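Local coordinates for mannose-specific lectin 3 chain 1 (Crocus vernus, PDB 3MEZ), which probably binds mannose as one of the two bulb-type lectin chains that build a heterotetrameric plant lectin, at residues C30-Y35 with G60-H65. Residues are numbered along the deposited sequence; the frame is centred on the assembly and turned at random.
Sequences CNLVLY and GQLEIH
Leu32 meets Ile64 and Leu62 in the hydrophobic interior of the beta-prism II fold of the bulb-type lectins, where strands 32-35 and 62-65 belong to two of the three antiparallel sheets that form the sides of the prism and turn their inner faces to a shared core. No hydrogen bond crosses between the segments; the contact is made by side chains alone. The backbones stay well apart, with Cys30 CA and Ile64 CA, the nearest pair, separated by 8.2 Å.

Ile64 does most of the bridging by sending its two branches to different partners. Its longer arm is fully extended (chi2 175°), which carries CD1 out to the root of the Leu32 side chain, 3.8 Å from CB. The shorter branch, CG2, lies opposite the backbone N across the CA-CB bond and packs against sulfur, with Cys30 SG 4.0 Å from Ile64 CG2. That sulfur is half of the disulfide to Cys52, so strand 62-65 is packed against the covalent link that ties the turn ahead of strand 32-35 to the approach to strand 53-56. Two residues earlier, on the same face of the strand, Leu62 points into the core and meets Leu32 methyl to methyl, CD1 to CD1 at 4.2 Å. Leu32 is thus touched near its base by Ile64 and at its end by Leu62. All four residues are buried, and the two segments bury 185 Å² against each other, both sides summed.

Phe24 of strand 22-26 and Leu54 of strand 53-56 both pack on Leu32 and Leu62, while Trp74 of strand 74-76 lies against Leu32 and Ile64. Beyond Leu62, Trp109 of the lectin 3 chain 2 subunit packs on this leucine and hydrogen-bonds to Gly60 O, linking the start of strand 62-65 and the loop before it to the neighbouring chain 2 subunit.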
loop_
_atom_site.group_PDB
_atom_site.type_symbol
_atom_site.label_atom_id
_atom_site.label_comp_id
_atom_site.label_asym_id
_atom_site.label_seq_id
_atom_site.Cartn_x
_atom_site.Cartn_y
_atom_site.Cartn_z
ATOM N N CYS A 30 -21.398 -8.836 31.072
ATOM C CA CYS A 30 -21.149 -10.108 30.399
ATOM C C CYS A 30 -21.446 -10.108 28.891
ATOM O O CYS A 30 -21.282 -11.081 28.238
ATOM C CB CYS A 30 -21.787 -11.325 31.104
ATOM S SG CYS A 30 -20.986 -12.947 30.776
ATOM N N ASN A 31 -21.888 -8.994 28.367
ATOM C CA ASN A 31 -22.048 -8.849 26.947
ATOM C C ASN A 31 -20.730 -8.504 26.230
ATOM O O ASN A 31 -20.005 -7.676 26.678
ATOM C CB ASN A 31 -23.150 -7.849 26.646
ATOM C CG ASN A 31 -23.743 -8.013 25.281
ATOM O OD1 ASN A 31 -23.655 -9.028 24.678
ATOM N ND2 ASN A 31 -24.344 -6.976 24.803
ATOM N N LEU A 32 -20.469 -9.191 25.124
ATOM C CA LEU A 32 -19.349 -8.963 24.248
ATOM C C LEU A 32 -19.815 -8.194 23.034
ATOM O O LEU A 32 -20.559 -8.689 22.251
ATOM C CB LEU A 32 -18.836 -10.288 23.759
ATOM C CG LEU A 32 -17.363 -10.533 23.423
ATOM C CD1 LEU A 32 -17.109 -11.511 22.289
ATOM C CD2 LEU A 32 -16.595 -9.312 23.314
ATOM N N VAL A 33 -19.331 -6.974 22.914
ATOM C CA VAL A 33 -19.818 -6.030 21.958
ATOM C C VAL A 33 -18.704 -5.460 21.101
ATOM O O VAL A 33 -17.697 -5.056 21.606
ATOM C CB VAL A 33 -20.585 -4.912 22.679
ATOM C CG1 VAL A 33 -21.214 -3.919 21.721
ATOM C CG2 VAL A 33 -21.630 -5.493 23.562
ATOM N N LEU A 34 -18.933 -5.438 19.798
ATOM C CA LEU A 34 -18.099 -4.749 18.835
ATOM C C LEU A 34 -18.668 -3.353 18.632
ATOM O O LEU A 34 -19.770 -3.239 18.160
ATOM C CB LEU A 34 -18.161 -5.429 17.485
ATOM C CG LEU A 34 -17.014 -5.368 16.474
ATOM C CD1 LEU A 34 -17.477 -5.294 15.069
ATOM C CD2 LEU A 34 -15.961 -4.378 16.743
ATOM N N TYR A 35 -17.926 -2.328 19.010
ATOM C CA TYR A 35 -18.346 -0.971 18.747
ATOM C C TYR A 35 -17.535 -0.426 17.593
ATOM O O TYR A 35 -16.359 -0.430 17.614
ATOM C CB TYR A 35 -18.197 -0.057 19.952
ATOM C CG TYR A 35 -19.031 -0.406 21.120
ATOM C CD1 TYR A 35 -18.548 -1.198 22.110
ATOM C CD2 TYR A 35 -20.296 0.086 21.258
ATOM C CE1 TYR A 35 -19.308 -1.500 23.197
ATOM C CE2 TYR A 35 -21.063 -0.210 22.345
ATOM C CZ TYR A 35 -20.565 -1.008 23.321
ATOM O OH TYR A 35 -21.331 -1.322 24.387
ATOM N N GLY A 60 -10.442 -22.015 16.776
ATOM C CA GLY A 60 -10.862 -20.767 16.199
ATOM C C GLY A 60 -12.166 -20.162 16.675
ATOM O O GLY A 60 -12.580 -19.200 16.138
ATOM N N GLN A 61 -12.767 -20.719 17.708
ATOM C CA GLN A 61 -13.978 -20.202 18.299
ATOM C C GLN A 61 -13.683 -19.317 19.523
ATOM O O GLN A 61 -12.782 -19.552 20.253
ATOM C CB GLN A 61 -14.917 -21.304 18.799
ATOM C CG GLN A 61 -15.405 -22.367 17.827
ATOM C CD GLN A 61 -15.963 -23.560 18.548
ATOM O OE1 GLN A 61 -15.260 -24.229 19.256
ATOM N NE2 GLN A 61 -17.216 -23.804 18.371
ATOM N N LEU A 62 -14.478 -18.291 19.709
ATOM C CA LEU A 62 -14.446 -17.500 20.921
ATOM C C LEU A 62 -15.308 -18.186 21.951
ATOM O O LEU A 62 -16.300 -18.702 21.603
ATOM C CB LEU A 62 -14.962 -16.079 20.677
ATOM C CG LEU A 62 -14.116 -15.144 19.835
ATOM C CD1 LEU A 62 -14.842 -13.902 19.632
ATOM C CD2 LEU A 62 -12.842 -14.909 20.513
ATOM N N GLU A 63 -14.905 -18.190 23.199
ATOM C CA GLU A 63 -15.674 -18.700 24.304
ATOM C C GLU A 63 -15.798 -17.676 25.420
ATOM O O GLU A 63 -14.817 -17.233 25.921
ATOM C CB GLU A 63 -14.998 -19.938 24.892
ATOM C CG GLU A 63 -14.553 -20.990 23.903
ATOM C CD GLU A 63 -14.137 -22.298 24.552
ATOM O OE1 GLU A 63 -14.039 -23.288 23.866
ATOM O OE2 GLU A 63 -13.940 -22.332 25.744
ATOM N N ILE A 64 -17.001 -17.334 25.819
ATOM C CA ILE A 64 -17.226 -16.509 26.998
ATOM C C ILE A 64 -17.431 -17.409 28.195
ATOM O O ILE A 64 -18.257 -18.278 28.161
ATOM C CB ILE A 64 -18.433 -15.543 26.833
ATOM C CG1 ILE A 64 -18.218 -14.568 25.682
ATOM C CG2 ILE A 64 -18.683 -14.803 28.066
ATOM C CD1 ILE A 64 -19.376 -13.713 25.399
ATOM N N HIS A 65 -16.645 -17.193 29.235
ATOM C CA HIS A 65 -16.693 -17.962 30.481
ATOM C C HIS A 65 -17.070 -17.103 31.657
ATOM O O HIS A 65 -16.647 -16.001 31.762
ATOM C CB HIS A 65 -15.371 -18.598 30.802
ATOM C CG HIS A 65 -15.035 -19.774 29.962
ATOM N ND1 HIS A 65 -14.279 -19.678 28.822
ATOM C CD2 HIS A 65 -15.326 -21.077 30.105
ATOM C CE1 HIS A 65 -14.124 -20.869 28.299
ATOM N NE2 HIS A 65 -14.747 -21.734 29.057
#